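PDB 5TQB: assembly chaperone of ribosomal protein L4 (Acl4) from Chaetomium thermophilum, which probably binds newly made ribosomal protein L4 and shields it until ribosome assembly, using a superhelical scaffold of TPR-like paired helices. Local coordinates for residues B[301-306]-B[326-331]; B[273-278]-B[293-298]; B[230-235]-B[262-267]. All blocks are in the same frame, centred on the assembly; numbering follows the deposited sequence.

How the interactions relate
All three contacts lie in the C-terminal part of the chain, between helix 228-240 and helix 318-333. Interaction 3 is centred nearest the middle of the chain, about 12 Å from its centre; interactions 1 and 2 are centred about 28 and 29 Å from it. Helix 262-281 serves both interactions 2 and 3, and helix 291-313 serves both 1 and 2. Their chemistry differs with place. Interaction 3 is aliphatic packing in which every touching residue is buried, interaction 1 is also largely buried and aliphatic but ends in an exposed arginine, and the partly buried interaction 2 combines an aromatic stack with a hydrogen bond. Interaction 1 touches both of the others, whereas 2 and 3 remain about 7 Å apart at their nearest atoms.

Interaction 1 of 3, residues B[301-306]-B[326-331]; sequences KWLRQC and ELIASI. With EDO (1,2-ethanediol), chain G.
Leu-303 and Ile-328 supply most of the apolar contact between two helices that are antiparallel but clearly inclined, their N-to-C directions 144° apart and their axes 9.8 Å from each other at closest approach. The two side chains slide past one another in opposite directions, so that Leu-303 CB rests 3.6 Å from Ile-328 CG1. Beyond this point the leucine reaches further into the opposite helix: its CD1 methyl lies 3.5 Å from Leu-327 CB, the two leucine side chains crossing at about a right angle. Ile-331, one turn further along, adds a looser edge, with its CD1 4.5 Å from Leu-303 CD1. Aliphatic residues suit these positions because the touching atoms of Leu-303, Leu-327 and Ile-331 are all hydrocarbon. Consecutive antiparallel helices joined in this way are as in TPR-like helical solenoids.

At the exposed border the contact changes in kind. Arg-304 offers carbon and nitrogen to Ile-328, whose CD1 comes to 3.7 Å from the backbone N of Arg-304. The bend in the arginine chain at chi2 (-98°) brings the guanidinium obliquely against the CG2 methyl of Ile-328, with NE 3.9 Å from that carbon. Both CG and the guanidinium thus lie against the isoleucine, although the arginine as a whole is exposed.

Gln-305 does not face helix 318-333; its NE2 gives a weak bond to O2 of an ethanediol, probably a crystallisation additive, 3.0 Å away with an N-H...O angle of 121°.

Helix 262-281 packs against both partners: Gln-305 and Cys-306 touch Trp-265, Leu-327 touches Tyr-270, and Ser-330 OG hydrogen-bonds to the Tyr-273 hydroxyl. Trp-302 packs on Thr-251 and Ile-255 of helix 244-257, while Leu-303 meets helix 318-333.

Interaction 2 of 3, residues B[273-278]-B[293-298]; sequences YRLGEK and KDTWRS
This is a close antiparallel helix contact, partly aromatic and partly polar, between two successive helices near the C-terminal end of the chain. Their axes approach to 8.2 Å at 166°. Trp-296 carries it: its indole NE1 donates to Tyr-273 O at 2.8 Å, in the carbonyl plane and on a lone pair, with the oxygen almost in the plane of the indole. The same carbonyl also takes the helical bond from Glu-277 N, so two donors grip it.

Over one indole face lies the Tyr-273 ring in an offset stack, planes 12° apart, with Tyr-273 CE2 3.5 Å from Trp-296 CZ2. The tyrosine reaches this place because its CG is anti to the backbone N (chi1 177°). A phenylalanine in place of Trp-296 would probably leave Tyr-273 O without its second donor and shrink the stack.

Such helical hairpins are the building unit of TPR-like solenoids, and here Gly-276 permits the close approach. Its CA is 3.6 Å from Trp-296 CD1; a beta carbon in its place would come within 2.1 Å of that atom and clash. Beside the glycine, Thr-295 CG2 lies 4.1 Å from Leu-275 CD2 and 3.9 Å from Gly-276 N. The methyl lies against Leu-275 and the glycine backbone, while Thr-295 OG1 has Glu-279 OE1 and Ala-291 O as hydrogen-bond partners.

Interaction 3 of 3, residues B[230-235]-B[262-267]; sequences SRVSLV and VEVWYL
Of the flat groups, only the carboxylate of Glu-263 meets the other helix, its OE1 lying 4.2 Å from the CG1 methyl of Val-232. Two rings of segment 262-267 are directed to other partners: Trp-265 packs edge-to-face with Trp-302 and also covers Gln-305 and Cys-306 of helix 291-313, while the hydroxyl of Tyr-266 hydrogen-bonds to His-323 ND1 and to the backbone of another protein's chain, probably the bound L4.

The contact proper is made of branched aliphatic side chains. Leu-267 is at its middle, between two valines one helical turn apart. Its CD1 lies 3.8 Å from Val-232 CG1, where the two side chains cross at about a right angle, and its CB lies 3.8 Å from Val-235 CG1. Both valine methyls point to the leucine because CG1 stands anti to the backbone N (chi1 175° in Val-232). The other methyl of Val-232, CG2, faces Val-264 CG2 at 4.2 Å. The axes are 10.9 Å apart, so the contact is made largely by methyl groups, with the longer Leu-267 reaching to both valines.

No polar atom pairs across this buried seam, so its cohesion is that of packed hydrocarbon. Leu-267 also touches an aromatic side chain of the other protein. The helices run nearly parallel, at 24°, with helix 244-257 between them in sequence, and Val-264 packs on its Ile-255. Parallel packing of next-but-one helices is the arrangement characteristic of stacked helical hairpins in TPR-like superhelices.

Interaction 1 of 3, residues B[301-306]-B[326-331]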
# COMPACT_ATOMS: atom_id res chain seq x y z
N LYS B 301 -13.49 10.04 -16.55
CA LYS B 301 -13.91 10.11 -15.15
C LYS B 301 -12.70 10.06 -14.22
O LYS B 301 -12.64 10.79 -13.23
CB LYS B 301 -14.87 8.97 -14.82
CG LYS B 301 -16.21 9.06 -15.53
CD LYS B 301 -17.04 7.80 -15.36
CE LYS B 301 -18.30 7.84 -16.22
NZ LYS B 301 -19.08 6.56 -16.16
N TRP B 302 -11.75 9.20 -14.54
CA TRP B 302 -10.52 9.09 -13.76
C TRP B 302 -9.71 10.38 -13.83
O TRP B 302 -9.19 10.85 -12.82
CB TRP B 302 -9.69 7.90 -14.24
CG TRP B 302 -10.12 6.58 -13.67
CD1 TRP B 302 -11.27 5.90 -13.96
CD2 TRP B 302 -9.42 5.79 -12.71
NE1 TRP B 302 -11.32 4.73 -13.25
CE2 TRP B 302 -10.19 4.64 -12.47
CE3 TRP B 302 -8.20 5.93 -12.04
CZ2 TRP B 302 -9.79 3.63 -11.58
CZ3 TRP B 302 -7.81 4.94 -11.15
CH2 TRP B 302 -8.60 3.81 -10.93
N LEU B 303 -9.63 10.97 -15.03
CA LEU B 303 -8.81 12.15 -15.24
C LEU B 303 -9.46 13.40 -14.64
O LEU B 303 -8.77 14.27 -14.12
CB LEU B 303 -8.54 12.36 -16.73
CG LEU B 303 -7.65 11.30 -17.40
CD1 LEU B 303 -7.64 11.52 -18.90
CD2 LEU B 303 -6.24 11.33 -16.84
N ARG B 304 -10.78 13.48 -14.74
CA ARG B 304 -11.52 14.56 -14.08
C ARG B 304 -11.23 14.49 -12.59
O ARG B 304 -10.92 15.49 -11.96
CB ARG B 304 -13.02 14.43 -14.35
CG ARG B 304 -13.43 14.79 -15.77
CD ARG B 304 -13.95 16.22 -15.87
NE ARG B 304 -14.19 16.62 -17.25
CZ ARG B 304 -15.27 16.31 -17.96
NH1 ARG B 304 -16.24 15.56 -17.43
NH2 ARG B 304 -15.39 16.73 -19.21
N GLN B 305 -11.32 13.28 -12.05
CA GLN B 305 -11.12 13.06 -10.62
C GLN B 305 -9.67 13.35 -10.24
O GLN B 305 -9.39 13.78 -9.13
CB GLN B 305 -11.49 11.63 -10.25
CG GLN B 305 -11.46 11.36 -8.75
CD GLN B 305 -12.45 12.20 -7.97
OE1 GLN B 305 -13.48 12.63 -8.51
NE2 GLN B 305 -12.15 12.44 -6.70
N CYS B 306 -8.75 13.09 -11.17
CA CYS B 306 -7.34 13.39 -10.93
C CYS B 306 -7.17 14.89 -10.71
O CYS B 306 -6.57 15.31 -9.72
CB CYS B 306 -6.48 12.93 -12.10
SG CYS B 306 -4.79 13.55 -12.08
N GLU B 326 -5.05 17.81 -21.39
CA GLU B 326 -4.94 17.50 -22.82
C GLU B 326 -5.73 16.24 -23.16
O GLU B 326 -6.42 16.19 -24.18
CB GLU B 326 -3.49 17.26 -23.23
CG GLU B 326 -2.57 18.46 -23.19
CD GLU B 326 -1.16 18.11 -23.64
OE1 GLU B 326 -1.02 17.53 -24.74
OE2 GLU B 326 -0.20 18.39 -22.89
N LEU B 327 -5.61 15.23 -22.30
CA LEU B 327 -6.26 13.94 -22.52
C LEU B 327 -7.78 14.06 -22.46
O LEU B 327 -8.49 13.45 -23.26
CB LEU B 327 -5.76 12.92 -21.51
CG LEU B 327 -4.30 12.47 -21.68
CD1 LEU B 327 -3.79 11.73 -20.45
CD2 LEU B 327 -4.15 11.60 -22.93
N ILE B 328 -8.29 14.85 -21.52
CA ILE B 328 -9.73 15.06 -21.41
C ILE B 328 -10.24 15.79 -22.64
O ILE B 328 -11.23 15.37 -23.25
CB ILE B 328 -10.09 15.84 -20.14
CG1 ILE B 328 -9.79 14.98 -18.90
CG2 ILE B 328 -11.57 16.22 -20.15
CD1 ILE B 328 -9.91 15.72 -17.58
N ALA B 329 -9.57 16.88 -23.01
CA ALA B 329 -9.94 17.66 -24.18
C ALA B 329 -9.95 16.78 -25.43
O ALA B 329 -10.79 16.94 -26.31
CB ALA B 329 -8.98 18.82 -24.37
N SER B 330 -9.00 15.85 -25.47
CA SER B 330 -8.89 14.91 -26.59
C SER B 330 -10.07 13.94 -26.66
O SER B 330 -10.66 13.75 -27.72
CB SER B 330 -7.59 14.13 -26.47
OG SER B 330 -7.65 12.95 -27.25
N ILE B 331 -10.41 13.33 -25.53
CA ILE B 331 -11.54 12.41 -25.46
C ILE B 331 -12.83 13.11 -25.87
O ILE B 331 -13.70 12.52 -26.51
CB ILE B 331 -11.71 11.81 -24.04
CG1 ILE B 331 -10.52 10.93 -23.69
CG2 ILE B 331 -12.98 10.97 -23.95
CD1 ILE B 331 -10.45 10.54 -22.23
C1 EDO G . -13.40 9.49 -4.91
O1 EDO G . -12.94 8.17 -4.75
C2 EDO G . -12.67 10.41 -3.96
O2 EDO G . -11.35 10.63 -4.41

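Interaction 2 of 3, residues B[273-278]-B[293-298]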
# COMPACT_ATOMS: atom_id res chain seq x y z
N TYR B 273 -7.24 5.35 -21.25
CA TYR B 273 -7.18 6.09 -22.51
C TYR B 273 -6.44 5.28 -23.57
O TYR B 273 -6.89 5.20 -24.72
CB TYR B 273 -6.46 7.43 -22.29
CG TYR B 273 -6.29 8.25 -23.54
CD1 TYR B 273 -5.17 8.07 -24.35
CD2 TYR B 273 -7.23 9.19 -23.92
CE1 TYR B 273 -5.00 8.81 -25.50
CE2 TYR B 273 -7.07 9.94 -25.08
CZ TYR B 273 -5.95 9.75 -25.86
OH TYR B 273 -5.77 10.49 -27.01
N ARG B 274 -5.32 4.69 -23.17
CA ARG B 274 -4.51 3.87 -24.07
C ARG B 274 -5.30 2.65 -24.51
O ARG B 274 -5.29 2.27 -25.69
CB ARG B 274 -3.22 3.41 -23.37
CG ARG B 274 -2.28 4.54 -22.99
CD ARG B 274 -1.51 5.01 -24.19
NE ARG B 274 -0.54 4.02 -24.61
CZ ARG B 274 0.00 3.96 -25.83
NH1 ARG B 274 0.88 3.01 -26.11
NH2 ARG B 274 -0.33 4.86 -26.75
N LEU B 275 -5.99 2.03 -23.55
CA LEU B 275 -6.81 0.87 -23.84
C LEU B 275 -7.92 1.22 -24.83
O LEU B 275 -8.26 0.43 -25.70
CB LEU B 275 -7.40 0.32 -22.54
CG LEU B 275 -8.21 -0.97 -22.65
CD1 LEU B 275 -7.39 -2.10 -23.27
CD2 LEU B 275 -8.74 -1.38 -21.29
N GLY B 276 -8.47 2.42 -24.69
CA GLY B 276 -9.52 2.88 -25.57
C GLY B 276 -9.03 3.09 -26.99
O GLY B 276 -9.76 2.83 -27.94
N GLU B 277 -7.80 3.58 -27.12
CA GLU B 277 -7.20 3.78 -28.44
C GLU B 277 -7.11 2.45 -29.17
O GLU B 277 -7.48 2.35 -30.34
CB GLU B 277 -5.81 4.40 -28.32
CG GLU B 277 -5.79 5.88 -27.95
CD GLU B 277 -4.41 6.51 -28.12
OE1 GLU B 277 -4.32 7.58 -28.77
OE2 GLU B 277 -3.42 5.94 -27.61
N LYS B 278 -6.64 1.42 -28.47
CA LYS B 278 -6.48 0.10 -29.06
C LYS B 278 -7.82 -0.48 -29.50
O LYS B 278 -7.99 -0.86 -30.66
CB LYS B 278 -5.79 -0.85 -28.07
CG LYS B 278 -4.34 -0.51 -27.79
CD LYS B 278 -3.75 -1.45 -26.74
CE LYS B 278 -2.24 -1.26 -26.58
NZ LYS B 278 -1.86 0.08 -26.06
N LYS B 293 -15.80 3.53 -26.61
CA LYS B 293 -16.39 4.78 -26.12
C LYS B 293 -16.61 4.72 -24.61
O LYS B 293 -16.33 5.67 -23.89
CB LYS B 293 -17.69 5.08 -26.85
CG LYS B 293 -17.48 5.42 -28.32
CD LYS B 293 -18.76 5.85 -29.01
CE LYS B 293 -18.49 6.21 -30.47
NZ LYS B 293 -19.74 6.48 -31.25
N ASP B 294 -17.11 3.58 -24.13
CA ASP B 294 -17.32 3.40 -22.70
C ASP B 294 -15.98 3.35 -21.96
O ASP B 294 -15.87 3.82 -20.82
CB ASP B 294 -18.12 2.12 -22.43
CG ASP B 294 -19.58 2.27 -22.80
OD1 ASP B 294 -20.16 1.30 -23.34
OD2 ASP B 294 -20.15 3.36 -22.56
N THR B 295 -14.96 2.81 -22.62
CA THR B 295 -13.63 2.74 -22.03
C THR B 295 -13.03 4.14 -21.91
O THR B 295 -12.33 4.44 -20.94
CB THR B 295 -12.70 1.84 -22.86
OG1 THR B 295 -13.32 0.57 -23.05
CG2 THR B 295 -11.36 1.66 -22.17
N TRP B 296 -13.30 4.99 -22.89
CA TRP B 296 -12.81 6.37 -22.86
C TRP B 296 -13.65 7.22 -21.91
O TRP B 296 -13.16 8.21 -21.37
CB TRP B 296 -12.79 6.99 -24.26
CG TRP B 296 -11.44 6.98 -24.93
CD1 TRP B 296 -10.37 6.20 -24.60
CD2 TRP B 296 -11.01 7.79 -26.03
NE1 TRP B 296 -9.30 6.47 -25.43
CE2 TRP B 296 -9.67 7.45 -26.31
CE3 TRP B 296 -11.63 8.78 -26.80
CZ2 TRP B 296 -8.95 8.05 -27.33
CZ3 TRP B 296 -10.91 9.38 -27.82
CH2 TRP B 296 -9.58 9.01 -28.07
N ARG B 297 -14.91 6.85 -21.70
CA ARG B 297 -15.74 7.56 -20.75
C ARG B 297 -15.17 7.43 -19.34
O ARG B 297 -15.03 8.42 -18.63
CB ARG B 297 -17.19 7.06 -20.80
CG ARG B 297 -17.99 7.68 -21.93
CD ARG B 297 -19.41 7.16 -21.97
NE ARG B 297 -20.17 7.79 -23.05
CZ ARG B 297 -20.37 7.26 -24.25
NH1 ARG B 297 -19.89 6.06 -24.56
NH2 ARG B 297 -21.07 7.94 -25.15
N SER B 298 -14.82 6.20 -18.96
CA SER B 298 -14.21 5.97 -17.65
C SER B 298 -12.83 6.61 -17.56
O SER B 298 -12.42 7.06 -16.49
CB SER B 298 -14.13 4.47 -17.33
OG SER B 298 -13.73 3.73 -18.47

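Interaction 3 of 3, residues B[230-235]-B[262-267]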
# COMPACT_ATOMS: atom_id res chain seq x y z
N SER B 230 5.68 0.74 -4.71
CA SER B 230 6.20 -0.29 -5.60
C SER B 230 5.17 -0.68 -6.66
O SER B 230 5.53 -1.04 -7.78
CB SER B 230 6.62 -1.51 -4.77
OG SER B 230 7.18 -2.52 -5.58
N ARG B 231 3.89 -0.59 -6.31
CA ARG B 231 2.82 -0.94 -7.25
C ARG B 231 2.54 0.20 -8.22
O ARG B 231 1.97 -0.02 -9.29
CB ARG B 231 1.54 -1.33 -6.50
CG ARG B 231 1.45 -2.83 -6.22
CD ARG B 231 0.89 -3.12 -4.84
NE ARG B 231 -0.52 -2.79 -4.75
CZ ARG B 231 -1.14 -2.45 -3.63
NH1 ARG B 231 -0.49 -2.38 -2.48
NH2 ARG B 231 -2.44 -2.18 -3.66
N VAL B 232 2.93 1.41 -7.85
CA VAL B 232 2.84 2.54 -8.77
C VAL B 232 3.83 2.30 -9.90
O VAL B 232 3.47 2.40 -11.08
CB VAL B 232 3.14 3.88 -8.06
CG1 VAL B 232 3.17 5.03 -9.07
CG2 VAL B 232 2.10 4.15 -6.99
N SER B 233 5.07 1.97 -9.54
CA SER B 233 6.10 1.66 -10.52
C SER B 233 5.64 0.53 -11.43
O SER B 233 5.90 0.55 -12.64
CB SER B 233 7.39 1.26 -9.80
OG SER B 233 8.28 0.55 -10.65
N LEU B 234 4.94 -0.43 -10.85
CA LEU B 234 4.42 -1.56 -11.61
C LEU B 234 3.47 -1.10 -12.71
O LEU B 234 3.58 -1.54 -13.85
CB LEU B 234 3.71 -2.55 -10.68
CG LEU B 234 3.00 -3.71 -11.37
CD1 LEU B 234 4.01 -4.60 -12.09
CD2 LEU B 234 2.20 -4.50 -10.36
N VAL B 235 2.55 -0.20 -12.37
CA VAL B 235 1.57 0.28 -13.34
C VAL B 235 2.25 0.94 -14.54
O VAL B 235 1.79 0.78 -15.67
CB VAL B 235 0.59 1.28 -12.69
CG1 VAL B 235 -0.29 1.95 -13.73
CG2 VAL B 235 -0.30 0.56 -11.69
N VAL B 262 -3.05 11.44 -6.44
CA VAL B 262 -3.15 12.11 -7.72
C VAL B 262 -2.56 11.26 -8.83
O VAL B 262 -3.19 11.07 -9.88
CB VAL B 262 -2.41 13.47 -7.69
CG1 VAL B 262 -2.45 14.15 -9.07
CG2 VAL B 262 -3.03 14.37 -6.64
N GLU B 263 -1.36 10.75 -8.59
CA GLU B 263 -0.60 10.05 -9.61
C GLU B 263 -1.29 8.75 -10.02
O GLU B 263 -1.15 8.30 -11.16
CB GLU B 263 0.82 9.77 -9.11
CG GLU B 263 1.76 9.25 -10.18
CD GLU B 263 3.22 9.56 -9.89
OE1 GLU B 263 4.09 8.92 -10.51
OE2 GLU B 263 3.50 10.46 -9.06
N VAL B 264 -2.05 8.16 -9.11
CA VAL B 264 -2.76 6.92 -9.43
C VAL B 264 -4.03 7.19 -10.23
O VAL B 264 -4.39 6.39 -11.10
CB VAL B 264 -3.06 6.10 -8.17
CG1 VAL B 264 -3.95 4.89 -8.49
CG2 VAL B 264 -1.76 5.62 -7.55
N TRP B 265 -4.71 8.30 -9.96
CA TRP B 265 -5.87 8.67 -10.76
C TRP B 265 -5.41 8.92 -12.20
O TRP B 265 -6.07 8.51 -13.15
CB TRP B 265 -6.58 9.91 -10.20
CG TRP B 265 -7.49 9.63 -9.04
CD1 TRP B 265 -7.32 10.04 -7.75
CD2 TRP B 265 -8.72 8.89 -9.07
NE1 TRP B 265 -8.36 9.59 -6.97
CE2 TRP B 265 -9.23 8.89 -7.76
CE3 TRP B 265 -9.43 8.23 -10.08
CZ2 TRP B 265 -10.43 8.25 -7.42
CZ3 TRP B 265 -10.61 7.59 -9.75
CH2 TRP B 265 -11.11 7.61 -8.43
N TYR B 266 -4.26 9.57 -12.34
CA TYR B 266 -3.70 9.83 -13.65
C TYR B 266 -3.34 8.54 -14.38
O TYR B 266 -3.73 8.34 -15.53
CB TYR B 266 -2.45 10.70 -13.52
CG TYR B 266 -1.72 10.85 -14.82
CD1 TYR B 266 -2.17 11.72 -15.80
CD2 TYR B 266 -0.58 10.10 -15.08
CE1 TYR B 266 -1.51 11.85 -17.00
CE2 TYR B 266 0.09 10.22 -16.28
CZ TYR B 266 -0.38 11.10 -17.23
OH TYR B 266 0.30 11.22 -18.42
N LEU B 267 -2.60 7.66 -13.71
CA LEU B 267 -2.16 6.42 -14.34
C LEU B 267 -3.35 5.56 -14.77
O LEU B 267 -3.33 4.97 -15.84
CB LEU B 267 -1.23 5.65 -13.41
CG LEU B 267 0.18 6.24 -13.28
CD1 LEU B 267 0.95 5.55 -12.15
CD2 LEU B 267 0.96 6.15 -14.60